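Local coordinates for lectin (Cicer arietinum, PDB 4YEH), which binds a magnesium ion in the central channel of a hemopexin-type four-bladed beta-propeller and probably serves in metal ion transport, at residues G1-A6 with L17-K22; G57-D62 with I74-F79; C63-E68 with D118-S123; Y130-D135 with A168-A173. All coordinates share one frame; numbering follows the deposited sequence.

How the contacts relate
From the N terminus, contact 1 closes the short hairpin of strands 3-8 and 15-19, the inner pair of the first sheet. Contact 2 follows in series and brings the turn after helix 55-59 against the end of strand 71-76, with strand 63-66 in the intervening loop. Because contact 3 starts on that strand and reaches strand 119-122, contacts 2 and 3 cross, and the second blade becomes fixed to the third. Contact 4 comes last, joining the end of strand 128-133 to the approach to strand 172-175, from third blade to fourth. Each contact supplies one oxygen to the same magnesium ion, so all four converge on the propeller axis.

Contact 1: residues G1-A6 with L17-K22; sequences GYINAA and LFINDK. With MG (magnesium ion), chain C.
Leu-17, buried in the second strand of this antiparallel hairpin, sets its CD2 methyl 3.5 Å from Ala-6 CB. The pair is non-hydrogen-bonded, and the small methyl of Ala-6 suits a place shared with strand 172-175. Phe-18 carries the hydrogen bonding. Its N donates to Ala-5 O at 2.7 Å, and its O receives Asn-4 N at 2.9 Å, Ala-5 N adding a weak bond. Two residues facing one make a classic beta bulge. The Phe-18 ring, with CG beside the backbone N (chi1 -62°), keeps its CD2 edge near the carbonyl of Ala-5. Phe-18 CB and Ala-5 CB meet at 3.9 Å. Ile-19 turns to the other side of the sheet, where its CG2 lies 3.6 Å from Tyr-2 O and its CG1 faces that of Ile-3. Asn-20 is the second residue of a type II' turn from Ile-19 to Lys-22, and its carbonyl O takes a hydrogen bond from a water that also approaches Asn-4 ND2. The bulge matters because Asn-4 reaches for the metal: with CG swung away from the backbone N (chi1 -150°), OD1 binds magnesium at 2.6 Å. An amide suits the site: OD1 ligates the ion without a formal charge, beside the carbonyls of Asp-62, Asp-118 and Asp-171, while ND2 can turn to the water, though that contact is doubtfully short.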
loop_
_atom_site.group_PDB
_atom_site.type_symbol
_atom_site.label_atom_id
_atom_site.label_comp_id
_atom_site.label_asym_id
_atom_site.label_seq_id
_atom_site.Cartn_x
_atom_site.Cartn_y
_atom_site.Cartn_z
ATOM N N GLY A 1 12.006 9.891 16.203
ATOM C CA GLY A 1 12.163 8.460 15.817
ATOM C C GLY A 1 12.133 7.482 16.997
ATOM O O GLY A 1 13.187 6.972 17.432
ATOM N N TYR A 2 10.944 7.196 17.527
ATOM C CA TYR A 2 10.838 6.198 18.596
ATOM C C TYR A 2 10.122 4.921 18.121
ATOM O O TYR A 2 9.933 4.723 16.907
ATOM C CB TYR A 2 10.139 6.772 19.811
ATOM C CG TYR A 2 10.918 7.916 20.377
ATOM C CD1 TYR A 2 10.813 9.176 19.818
ATOM C CD2 TYR A 2 11.822 7.727 21.452
ATOM C CE1 TYR A 2 11.526 10.228 20.337
ATOM C CE2 TYR A 2 12.551 8.777 21.953
ATOM C CZ TYR A 2 12.387 10.014 21.387
ATOM O OH TYR A 2 13.070 11.068 21.874
ATOM N N ILE A 3 9.755 4.074 19.093
ATOM C CA ILE A 3 9.075 2.810 18.836
ATOM C C ILE A 3 7.686 3.033 18.219
ATOM O O ILE A 3 6.888 3.835 18.686
ATOM C CB ILE A 3 9.029 1.952 20.104
ATOM C CG1 ILE A 3 10.442 1.885 20.703
ATOM C CG2 ILE A 3 8.577 0.546 19.776
ATOM C CD1 ILE A 3 10.484 1.720 22.194
ATOM N N ASN A 4 7.432 2.303 17.152
ATOM C CA ASN A 4 6.282 2.508 16.335
ATOM C C ASN A 4 5.376 1.276 16.352
ATOM O O ASN A 4 4.166 1.383 16.179
ATOM C CB ASN A 4 6.715 2.828 14.909
ATOM C CG ASN A 4 5.715 3.722 14.208
ATOM O OD1 ASN A 4 4.712 4.057 14.818
ATOM N ND2 ASN A 4 5.964 4.104 12.930
ATOM N N ALA A 5 5.971 0.110 16.602
ATOM C CA ALA A 5 5.233 -1.133 16.517
ATOM C C ALA A 5 6.039 -2.203 17.186
ATOM O O ALA A 5 7.280 -2.293 17.008
ATOM C CB ALA A 5 4.978 -1.511 15.081
ATOM N N ALA A 6 5.327 -3.011 17.967
ATOM C CA ALA A 6 5.878 -4.208 18.557
ATOM C C ALA A 6 4.839 -5.298 18.621
ATOM O O ALA A 6 3.632 -5.056 18.536
ATOM C CB ALA A 6 6.454 -3.925 19.914
ATOM N N LEU A 17 10.787 -5.050 17.663
ATOM C CA LEU A 17 10.475 -3.607 17.786
ATOM C C LEU A 17 10.745 -2.967 16.459
ATOM O O LEU A 17 11.802 -3.165 15.878
ATOM C CB LEU A 17 11.316 -2.901 18.877
ATOM C CG LEU A 17 11.216 -3.457 20.304
ATOM C CD1 LEU A 17 12.032 -2.600 21.298
ATOM C CD2 LEU A 17 9.777 -3.611 20.799
ATOM N N PHE A 18 9.789 -2.182 16.001
ATOM C CA PHE A 18 9.862 -1.565 14.685
ATOM C C PHE A 18 9.993 -0.094 14.859
ATOM O O PHE A 18 9.170 0.547 15.576
ATOM C CB PHE A 18 8.633 -1.972 13.875
ATOM C CG PHE A 18 8.570 -3.480 13.656
ATOM C CD1 PHE A 18 9.157 -4.050 12.538
ATOM C CD2 PHE A 18 8.050 -4.314 14.614
ATOM C CE1 PHE A 18 9.189 -5.418 12.351
ATOM C CE2 PHE A 18 8.052 -5.686 14.419
ATOM C CZ PHE A 18 8.600 -6.223 13.262
ATOM N N ILE A 19 11.105 0.421 14.318
ATOM C CA ILE A 19 11.416 1.819 14.440
ATOM C C ILE A 19 11.700 2.372 13.039
ATOM O O ILE A 19 12.345 1.706 12.259
ATOM C CB ILE A 19 12.628 2.049 15.370
ATOM C CG1 ILE A 19 12.409 1.433 16.756
ATOM C CG2 ILE A 19 12.984 3.532 15.472
ATOM C CD1 ILE A 19 13.731 1.270 17.508
ATOM N N ASN A 20 11.126 3.485 12.681
ATOM C CA ASN A 20 11.189 3.983 11.327
ATOM C C ASN A 20 10.814 2.866 10.353
ATOM O O ASN A 20 9.808 2.310 10.457
ATOM C CB ASN A 20 12.491 4.725 10.979
ATOM C CG ASN A 20 12.698 5.999 11.763
ATOM O OD1 ASN A 20 13.766 6.371 12.032
ATOM N ND2 ASN A 20 11.673 6.624 12.115
ATOM N N ASP A 21 11.671 2.593 9.401
ATOM C CA ASP A 21 11.582 1.487 8.444
ATOM C C ASP A 21 12.540 0.362 8.892
ATOM O O ASP A 21 13.005 -0.472 8.082
ATOM C CB ASP A 21 12.016 1.973 7.059
ATOM C CG ASP A 21 13.513 2.465 7.056
ATOM O OD1 ASP A 21 14.093 2.653 5.954
ATOM O OD2 ASP A 21 14.050 2.674 8.192
ATOM N N LYS A 22 12.872 0.373 10.187
ATOM C CA LYS A 22 13.871 -0.565 10.801
ATOM C C LYS A 22 13.270 -1.435 11.924
ATOM O O LYS A 22 12.174 -1.203 12.426
ATOM C CB LYS A 22 15.125 0.161 11.346
ATOM C CG LYS A 22 16.050 0.747 10.286
ATOM C CD LYS A 22 17.434 1.058 10.801
ATOM C CE LYS A 22 18.108 2.115 9.918
ATOM N NZ LYS A 22 19.512 2.568 10.373
HETATM MG MG MG C . 2.368 3.270 15.613
HETATM O O HOH W 1 6.999 2.185 11.631
#

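Contact 2: residues G57-D62 with I74-F79; sequences GTYGID and IFYENF. With MG (magnesium ion), chain C.
Tyr-76 presents one face of its ring to the CB of Tyr-59, which sits 3.9 Å from the ring centroid in a CH-pi contact. The phenol rings are nearly parallel, their planes 8° apart, but displaced so that little of one ring lies above the other; the methylene, not the second ring, does the covering. Glu-77 CG lies against the opposite face. Tyrosine suits both places because its flat body packs here while its hydroxyl reaches the second subunit: Tyr-59 OH bonds to Asp-103 there, and Tyr-76 OH to Lys-100, which also pairs with Glu-77. Gly-60, the first residue after helix 55-59, has a positive phi that glycine adopts easily, and turns the chain toward the strand. Ile-61 then packs CG2 at 4.0 Å from Ile-74 CB, with Phe-56 beside both. Asp-62 grips the strand end twice. Its N donates to Phe-75 O at 3.0 Å, and its OD2 receives Glu-77 N at 2.8 Å, nearly straight (167°), from the syn side and somewhat out of the carboxylate plane. With CG between backbone N and carbonyl carbon (chi1 67°), the carboxylate is brought to the start of the type II' turn at Tyr-76. The backbone O of Asp-62 binds magnesium at 2.3 Å. The aspartate thus spends its side chain on fixing the backbone and gives the ion a neutral ligand, its charge probably still helping from nearby.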
loop_
_atom_site.group_PDB
_atom_site.type_symbol
_atom_site.label_atom_id
_atom_site.label_comp_id
_atom_site.label_asym_id
_atom_site.label_seq_id
_atom_site.Cartn_x
_atom_site.Cartn_y
_atom_site.Cartn_z
ATOM N N GLY A 57 8.543 -2.995 3.530
ATOM C CA GLY A 57 9.985 -2.972 3.341
ATOM C C GLY A 57 10.381 -1.553 3.031
ATOM O O GLY A 57 11.421 -1.062 3.537
ATOM N N THR A 58 9.584 -0.880 2.180
ATOM C CA THR A 58 9.831 0.562 1.909
ATOM C C THR A 58 9.688 1.506 3.132
ATOM O O THR A 58 10.497 2.434 3.262
ATOM C CB THR A 58 8.956 1.072 0.734
ATOM O OG1 THR A 58 9.015 0.116 -0.338
ATOM C CG2 THR A 58 9.411 2.392 0.242
ATOM N N TYR A 59 8.611 1.341 3.896
ATOM C CA TYR A 59 8.264 2.300 4.937
ATOM C C TYR A 59 8.280 1.798 6.380
ATOM O O TYR A 59 8.068 2.590 7.298
ATOM C CB TYR A 59 6.902 2.935 4.632
ATOM C CG TYR A 59 6.890 3.788 3.383
ATOM C CD1 TYR A 59 7.515 5.026 3.359
ATOM C CD2 TYR A 59 6.253 3.352 2.228
ATOM C CE1 TYR A 59 7.507 5.809 2.220
ATOM C CE2 TYR A 59 6.240 4.128 1.084
ATOM C CZ TYR A 59 6.867 5.355 1.086
ATOM O OH TYR A 59 6.856 6.131 -0.050
ATOM N N GLY A 60 8.523 0.510 6.607
ATOM C CA GLY A 60 8.518 0.053 7.981
ATOM C C GLY A 60 7.124 -0.360 8.389
ATOM O O GLY A 60 6.203 -0.393 7.556
ATOM N N ILE A 61 6.959 -0.663 9.667
ATOM C CA ILE A 61 5.696 -1.187 10.167
ATOM C C ILE A 61 5.166 -0.332 11.368
ATOM O O ILE A 61 5.919 -0.112 12.352
ATOM C CB ILE A 61 5.866 -2.648 10.555
ATOM C CG1 ILE A 61 5.891 -3.457 9.284
ATOM C CG2 ILE A 61 4.668 -3.092 11.345
ATOM C CD1 ILE A 61 7.266 -3.758 8.788
ATOM N N ASP A 62 3.926 0.149 11.277
ATOM C CA ASP A 62 3.466 1.155 12.248
ATOM C C ASP A 62 2.617 0.609 13.424
ATOM O O ASP A 62 2.332 1.302 14.397
ATOM C CB ASP A 62 2.869 2.409 11.542
ATOM C CG ASP A 62 1.608 2.114 10.813
ATOM O OD1 ASP A 62 0.906 1.175 11.256
ATOM O OD2 ASP A 62 1.258 2.839 9.859
ATOM N N ILE A 74 0.780 -7.317 10.891
ATOM C CA ILE A 74 1.611 -6.161 10.693
ATOM C C ILE A 74 0.882 -5.217 9.720
ATOM O O ILE A 74 0.179 -5.654 8.774
ATOM C CB ILE A 74 2.985 -6.540 10.133
ATOM C CG1 ILE A 74 2.804 -7.439 8.944
ATOM C CG2 ILE A 74 3.867 -7.224 11.198
ATOM C CD1 ILE A 74 2.965 -6.815 7.587
ATOM N N PHE A 75 1.068 -3.925 9.972
ATOM C CA PHE A 75 0.266 -2.856 9.417
ATOM C C PHE A 75 1.165 -1.716 8.952
ATOM O O PHE A 75 2.256 -1.493 9.444
ATOM C CB PHE A 75 -0.618 -2.267 10.544
ATOM C CG PHE A 75 -1.752 -3.149 10.998
ATOM C CD1 PHE A 75 -3.043 -2.957 10.488
ATOM C CD2 PHE A 75 -1.556 -4.111 11.977
ATOM C CE1 PHE A 75 -4.107 -3.730 10.910
ATOM C CE2 PHE A 75 -2.645 -4.889 12.422
ATOM C CZ PHE A 75 -3.922 -4.712 11.855
ATOM N N TYR A 76 0.652 -0.933 8.037
ATOM C CA TYR A 76 1.219 0.374 7.698
ATOM C C TYR A 76 0.116 1.130 6.982
ATOM O O TYR A 76 -0.319 0.677 5.925
ATOM C CB TYR A 76 2.427 0.261 6.759
ATOM C CG TYR A 76 2.881 1.599 6.331
ATOM C CD1 TYR A 76 3.644 2.384 7.172
ATOM C CD2 TYR A 76 2.479 2.132 5.123
ATOM C CE1 TYR A 76 4.050 3.649 6.796
ATOM C CE2 TYR A 76 2.883 3.400 4.727
ATOM C CZ TYR A 76 3.652 4.161 5.588
ATOM O OH TYR A 76 4.052 5.431 5.229
ATOM N N GLU A 77 -0.340 2.246 7.581
ATOM C CA GLU A 77 -1.499 3.006 7.116
ATOM C C GLU A 77 -2.674 2.054 6.900
ATOM O O GLU A 77 -2.887 1.171 7.728
ATOM C CB GLU A 77 -1.172 3.821 5.862
ATOM C CG GLU A 77 -0.372 5.058 6.175
ATOM C CD GLU A 77 0.190 5.749 4.948
ATOM O OE1 GLU A 77 -0.397 5.655 3.857
ATOM O OE2 GLU A 77 1.237 6.409 5.091
ATOM N N ASN A 78 -3.411 2.187 5.808
ATOM C CA ASN A 78 -4.666 1.416 5.685
ATOM C C ASN A 78 -4.487 -0.064 5.324
ATOM O O ASN A 78 -5.460 -0.784 5.227
ATOM C CB ASN A 78 -5.758 2.175 4.852
ATOM C CG ASN A 78 -5.474 2.202 3.374
ATOM O OD1 ASN A 78 -5.934 3.047 2.605
ATOM N ND2 ASN A 78 -4.811 1.216 2.952
ATOM N N PHE A 79 -3.230 -0.520 5.209
ATOM C CA PHE A 79 -2.925 -1.882 4.723
ATOM C C PHE A 79 -2.343 -2.671 5.840
ATOM O O PHE A 79 -1.873 -2.077 6.838
ATOM C CB PHE A 79 -1.937 -1.897 3.541
ATOM C CG PHE A 79 -2.456 -1.223 2.317
ATOM C CD1 PHE A 79 -2.006 0.048 1.986
ATOM C CD2 PHE A 79 -3.488 -1.797 1.544
ATOM C CE1 PHE A 79 -2.523 0.713 0.878
ATOM C CE2 PHE A 79 -3.985 -1.126 0.431
ATOM C CZ PHE A 79 -3.490 0.134 0.105
HETATM MG MG MG C . 2.368 3.270 15.613
#

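Contact 3: residues C63-E68 with D118-S123; sequences CSFDTE and DAAFRS. With MG (magnesium ion), chain C.
Two innermost strands of neighbouring propeller blades, 63-66 and 119-122, run side by side in a buried interface and not as partners in one sheet. Their directions differ by only 3° and their axes approach to 5.4 Å, yet no backbone N-H bridges them; Ser-64 O and Ala-120 O, both acceptors, lie close. Small side chains permit this closeness. Cys-63 SG rests 3.4 Å from Ala-119 C, and Ala-120 CB meets Phe-65 CD2 at 3.6 Å, the ring itself packing on Val-129 and Leu-131 of strand 128-133. Far from the metal, Arg-122 stretches out with CG opposite the backbone N (chi1 -178°), then bends at chi2, and its NE donates to Thr-67 O at 2.6 Å, nearly straight (168°) and in the guanidinium plane. NH2 adds a weak second bond to that oxygen, while NH1 serves Gly-126 O. Glu-68 OE1 stands 4.0 Å from Arg-122 NH2, a long ion pair with no N-H aimed at it. At the other end Asp-118 O binds magnesium at 2.4 Å, and Asp-62 O, just before Cys-63, binds it too. Carbonyl oxygens thus largely satisfy a buried arginine, and metal and guanidinium hold opposite ends of the blade pair.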
loop_
_atom_site.group_PDB
_atom_site.type_symbol
_atom_site.label_atom_id
_atom_site.label_comp_id
_atom_site.label_asym_id
_atom_site.label_seq_id
_atom_site.Cartn_x
_atom_site.Cartn_y
_atom_site.Cartn_z
ATOM N N CYS A 63 2.242 -0.645 13.326
ATOM C CA CYS A 63 1.469 -1.365 14.319
ATOM C C CYS A 63 1.621 -2.874 14.027
ATOM O O CYS A 63 1.601 -3.312 12.840
ATOM C CB CYS A 63 0.018 -0.944 14.207
ATOM S SG CYS A 63 -1.088 -1.629 15.441
ATOM N N SER A 64 1.753 -3.664 15.081
ATOM C CA SER A 64 1.690 -5.106 14.968
ATOM C C SER A 64 1.188 -5.838 16.288
ATOM O O SER A 64 1.072 -5.229 17.328
ATOM C CB SER A 64 3.046 -5.651 14.463
ATOM O OG SER A 64 4.134 -5.147 15.257
ATOM N N PHE A 65 0.847 -7.122 16.196
ATOM C CA PHE A 65 0.504 -7.905 17.355
ATOM C C PHE A 65 0.730 -9.406 17.214
ATOM O O PHE A 65 0.682 -10.013 16.122
ATOM C CB PHE A 65 -0.887 -7.547 17.922
ATOM C CG PHE A 65 -2.023 -7.721 16.943
ATOM C CD1 PHE A 65 -2.784 -8.870 16.971
ATOM C CD2 PHE A 65 -2.346 -6.734 16.056
ATOM C CE1 PHE A 65 -3.796 -9.060 16.096
ATOM C CE2 PHE A 65 -3.394 -6.893 15.210
ATOM C CZ PHE A 65 -4.118 -8.068 15.228
ATOM N N ASP A 66 1.034 -10.020 18.345
ATOM C CA ASP A 66 1.216 -11.472 18.367
ATOM C C ASP A 66 -0.186 -12.069 18.184
ATOM O O ASP A 66 -1.180 -11.484 18.666
ATOM C CB ASP A 66 1.817 -11.935 19.699
ATOM C CG ASP A 66 2.104 -13.463 19.703
ATOM O OD1 ASP A 66 2.919 -13.940 18.836
ATOM O OD2 ASP A 66 1.552 -14.182 20.604
ATOM N N THR A 67 -0.296 -13.213 17.518
ATOM C CA THR A 67 -1.579 -13.912 17.450
ATOM C C THR A 67 -1.457 -15.232 18.196
ATOM O O THR A 67 -1.643 -15.295 19.411
ATOM C CB THR A 67 -1.999 -14.189 15.997
ATOM O OG1 THR A 67 -0.917 -14.811 15.293
ATOM C CG2 THR A 67 -2.375 -12.892 15.295
ATOM N N GLU A 68 -1.119 -16.279 17.454
ATOM C CA GLU A 68 -0.566 -17.515 18.022
ATOM C C GLU A 68 0.514 -18.129 17.158
ATOM O O GLU A 68 0.748 -17.693 16.017
ATOM C CB GLU A 68 -1.654 -18.558 18.357
ATOM C CG GLU A 68 -2.321 -18.296 19.720
ATOM C CD GLU A 68 -1.937 -19.331 20.820
ATOM O OE1 GLU A 68 -1.703 -18.906 21.988
ATOM O OE2 GLU A 68 -1.907 -20.586 20.547
ATOM N N ASP A 118 -2.703 2.762 15.550
ATOM C CA ASP A 118 -1.543 3.257 16.284
ATOM C C ASP A 118 -0.678 2.140 16.857
ATOM O O ASP A 118 0.510 2.029 16.560
ATOM C CB ASP A 118 -2.056 4.185 17.392
ATOM C CG ASP A 118 -2.379 5.572 16.886
ATOM O OD1 ASP A 118 -2.924 6.327 17.700
ATOM O OD2 ASP A 118 -2.105 5.900 15.690
ATOM N N ALA A 119 -1.290 1.288 17.644
ATOM C CA ALA A 119 -0.601 0.160 18.336
ATOM C C ALA A 119 -1.586 -0.947 18.757
ATOM O O ALA A 119 -2.828 -0.776 18.693
ATOM C CB ALA A 119 0.180 0.670 19.580
ATOM N N ALA A 120 -1.015 -2.065 19.220
ATOM C CA ALA A 120 -1.812 -3.227 19.585
ATOM C C ALA A 120 -0.996 -4.232 20.390
ATOM O O ALA A 120 0.225 -4.410 20.124
ATOM C CB ALA A 120 -2.385 -3.886 18.328
ATOM N N PHE A 121 -1.674 -4.945 21.317
ATOM C CA PHE A 121 -1.079 -6.055 22.095
ATOM C C PHE A 121 -2.027 -7.293 22.265
ATOM O O PHE A 121 -3.279 -7.162 22.359
ATOM C CB PHE A 121 -0.529 -5.550 23.457
ATOM C CG PHE A 121 -1.597 -5.265 24.493
ATOM C CD1 PHE A 121 -2.268 -4.054 24.517
ATOM C CD2 PHE A 121 -1.954 -6.218 25.432
ATOM C CE1 PHE A 121 -3.269 -3.799 25.489
ATOM C CE2 PHE A 121 -2.926 -5.983 26.393
ATOM C CZ PHE A 121 -3.602 -4.779 26.430
ATOM N N ARG A 122 -1.440 -8.491 22.243
ATOM C CA ARG A 122 -2.187 -9.715 22.466
ATOM C C ARG A 122 -2.738 -9.910 23.907
ATOM O O ARG A 122 -1.945 -9.960 24.891
ATOM C CB ARG A 122 -1.283 -10.915 22.212
ATOM C CG ARG A 122 -2.016 -12.244 22.373
ATOM C CD ARG A 122 -2.954 -12.430 21.211
ATOM N NE ARG A 122 -3.149 -13.868 20.961
ATOM C CZ ARG A 122 -4.076 -14.639 21.532
ATOM N NH1 ARG A 122 -4.921 -14.161 22.398
ATOM N NH2 ARG A 122 -4.175 -15.880 21.203
ATOM N N SER A 123 -4.061 -10.111 24.007
ATOM C CA SER A 123 -4.713 -10.390 25.292
ATOM C C SER A 123 -4.431 -11.782 25.713
ATOM O O SER A 123 -4.143 -12.624 24.892
ATOM C CB SER A 123 -6.248 -10.209 25.223
ATOM O OG SER A 123 -6.823 -10.182 26.537
HETATM MG MG MG C . 2.368 3.270 15.613
#

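Contact 4: residues Y130-D135 with A168-A173; sequences YLFKGD and AGMDSA. With MG (magnesium ion), chain C.
Gly-134 and Gly-169 bring their backbones together, CA to CA 4.8 Å, where the end of strand 128-133 passes the loop leading into strand 172-175, with no direct hydrogen bond. Gly-134 O comes near Gly-169 CA in a short, bent CA-H...O contact whose exact length is doubtful. Glycine suits both positions, Gly-134 with its positive phi and Gly-169 with phi 158°, a backbone shape that glycine adopts readily. A water lies between the chains, accepting from Met-170 N at 2.8 Å and standing 3.0 Å from Gly-134 O. Among the side chains, Phe-132 and Met-170 form a Met-aromatic contact. SD sits over the middle of the ring, 4.2 Å from its centroid and 12° off the normal. The thioether gets there because the chain leaves beside the backbone N (chi1 -64°) and then bends at chi2. Beyond the glycines, Asp-135 CB touches Ala-168 CA at 3.8 Å. One residue beyond Met-170, Asp-171 O binds magnesium at 2.6 Å, in a bulge where Asp-171 and Ser-172 both face Phe-185. Between these predicted hemopexin repeats the segments meet through a polarisable sulfur over a ring and a bridging water, while Asp-118 and the metal also tie the blades.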
loop_
_atom_site.group_PDB
_atom_site.type_symbol
_atom_site.label_atom_id
_atom_site.label_comp_id
_atom_site.label_asym_id
_atom_site.label_seq_id
_atom_site.Cartn_x
_atom_site.Cartn_y
_atom_site.Cartn_z
ATOM N N TYR A 130 -6.229 -6.389 21.802
ATOM C CA TYR A 130 -6.544 -4.940 22.021
ATOM C C TYR A 130 -5.784 -4.002 21.050
ATOM O O TYR A 130 -4.585 -4.136 20.851
ATOM C CB TYR A 130 -6.283 -4.480 23.480
ATOM C CG TYR A 130 -7.092 -5.201 24.540
ATOM C CD1 TYR A 130 -8.237 -4.643 25.046
ATOM C CD2 TYR A 130 -6.684 -6.434 25.049
ATOM C CE1 TYR A 130 -8.978 -5.285 26.021
ATOM C CE2 TYR A 130 -7.410 -7.104 26.015
ATOM C CZ TYR A 130 -8.564 -6.548 26.494
ATOM O OH TYR A 130 -9.269 -7.247 27.468
ATOM N N LEU A 131 -6.484 -3.029 20.484
ATOM C CA LEU A 131 -5.900 -2.127 19.525
ATOM C C LEU A 131 -6.205 -0.658 19.843
ATOM O O LEU A 131 -7.275 -0.332 20.262
ATOM C CB LEU A 131 -6.337 -2.471 18.084
ATOM C CG LEU A 131 -6.188 -3.931 17.694
ATOM C CD1 LEU A 131 -7.459 -4.741 17.936
ATOM C CD2 LEU A 131 -5.799 -3.953 16.210
ATOM N N PHE A 132 -5.256 0.227 19.557
ATOM C CA PHE A 132 -5.375 1.636 19.855
ATOM C C PHE A 132 -5.124 2.493 18.627
ATOM O O PHE A 132 -4.131 2.298 17.856
ATOM C CB PHE A 132 -4.383 1.974 20.926
ATOM C CG PHE A 132 -4.408 1.010 22.064
ATOM C CD1 PHE A 132 -5.314 1.182 23.075
ATOM C CD2 PHE A 132 -3.554 -0.062 22.118
ATOM C CE1 PHE A 132 -5.369 0.321 24.137
ATOM C CE2 PHE A 132 -3.591 -0.931 23.188
ATOM C CZ PHE A 132 -4.510 -0.741 24.203
ATOM N N LYS A 133 -6.039 3.436 18.454
ATOM C CA LYS A 133 -5.898 4.532 17.521
ATOM C C LYS A 133 -6.383 5.794 18.231
ATOM O O LYS A 133 -7.492 5.825 18.862
ATOM C CB LYS A 133 -6.753 4.256 16.289
ATOM C CG LYS A 133 -6.770 5.394 15.230
ATOM C CD LYS A 133 -5.411 5.796 14.675
ATOM C CE LYS A 133 -5.661 6.694 13.488
ATOM N NZ LYS A 133 -6.394 5.919 12.423
ATOM N N GLY A 134 -5.557 6.844 18.177
ATOM C CA GLY A 134 -5.923 8.091 18.868
ATOM C C GLY A 134 -6.163 7.795 20.335
ATOM O O GLY A 134 -5.256 7.361 21.068
ATOM N N ASP A 135 -7.382 8.071 20.774
ATOM C CA ASP A 135 -7.716 8.009 22.193
ATOM C C ASP A 135 -8.816 6.962 22.454
ATOM O O ASP A 135 -9.266 6.804 23.582
ATOM C CB ASP A 135 -8.124 9.372 22.700
ATOM C CG ASP A 135 -9.527 9.711 22.354
ATOM O OD1 ASP A 135 -10.192 10.298 23.208
ATOM O OD2 ASP A 135 -9.991 9.384 21.248
ATOM N N ALA A 168 -4.393 9.970 25.484
ATOM C CA ALA A 168 -4.814 10.422 24.160
ATOM C C ALA A 168 -4.054 9.721 23.055
ATOM O O ALA A 168 -4.176 10.087 21.883
ATOM C CB ALA A 168 -4.609 11.939 24.027
ATOM N N GLY A 169 -3.245 8.727 23.400
ATOM C CA GLY A 169 -2.661 7.898 22.361
ATOM C C GLY A 169 -1.390 7.125 22.660
ATOM O O GLY A 169 -0.495 7.629 23.381
ATOM N N MET A 170 -1.323 5.904 22.116
ATOM C CA MET A 170 -0.109 5.119 22.192
ATOM C C MET A 170 0.469 4.842 20.836
ATOM O O MET A 170 -0.265 4.445 19.922
ATOM C CB MET A 170 -0.345 3.819 22.906
ATOM C CG MET A 170 -0.720 4.103 24.317
ATOM S SD MET A 170 -2.112 3.116 24.818
ATOM C CE MET A 170 -2.816 4.199 26.060
ATOM N N ASP A 171 1.791 5.018 20.767
ATOM C CA ASP A 171 2.601 4.959 19.591
ATOM C C ASP A 171 2.955 3.499 19.237
ATOM O O ASP A 171 3.118 3.113 18.060
ATOM C CB ASP A 171 3.902 5.754 19.897
ATOM C CG ASP A 171 3.817 7.292 19.576
ATOM O OD1 ASP A 171 4.898 7.979 19.684
ATOM O OD2 ASP A 171 2.737 7.815 19.160
ATOM N N SER A 172 3.119 2.704 20.274
ATOM C CA SER A 172 3.548 1.326 20.127
ATOM C C SER A 172 3.119 0.512 21.361
ATOM O O SER A 172 2.923 1.090 22.409
ATOM C CB SER A 172 5.043 1.286 19.894
ATOM O OG SER A 172 5.651 0.039 20.273
ATOM N N ALA A 173 2.904 -0.798 21.220
ATOM C CA ALA A 173 2.607 -1.690 22.382
ATOM C C ALA A 173 3.003 -3.127 22.140
ATOM O O ALA A 173 3.110 -3.543 21.016
ATOM C CB ALA A 173 1.138 -1.660 22.766
HETATM MG MG MG C . 2.368 3.270 15.613
HETATM O O HOH W 2 -3.134 5.477 20.061
#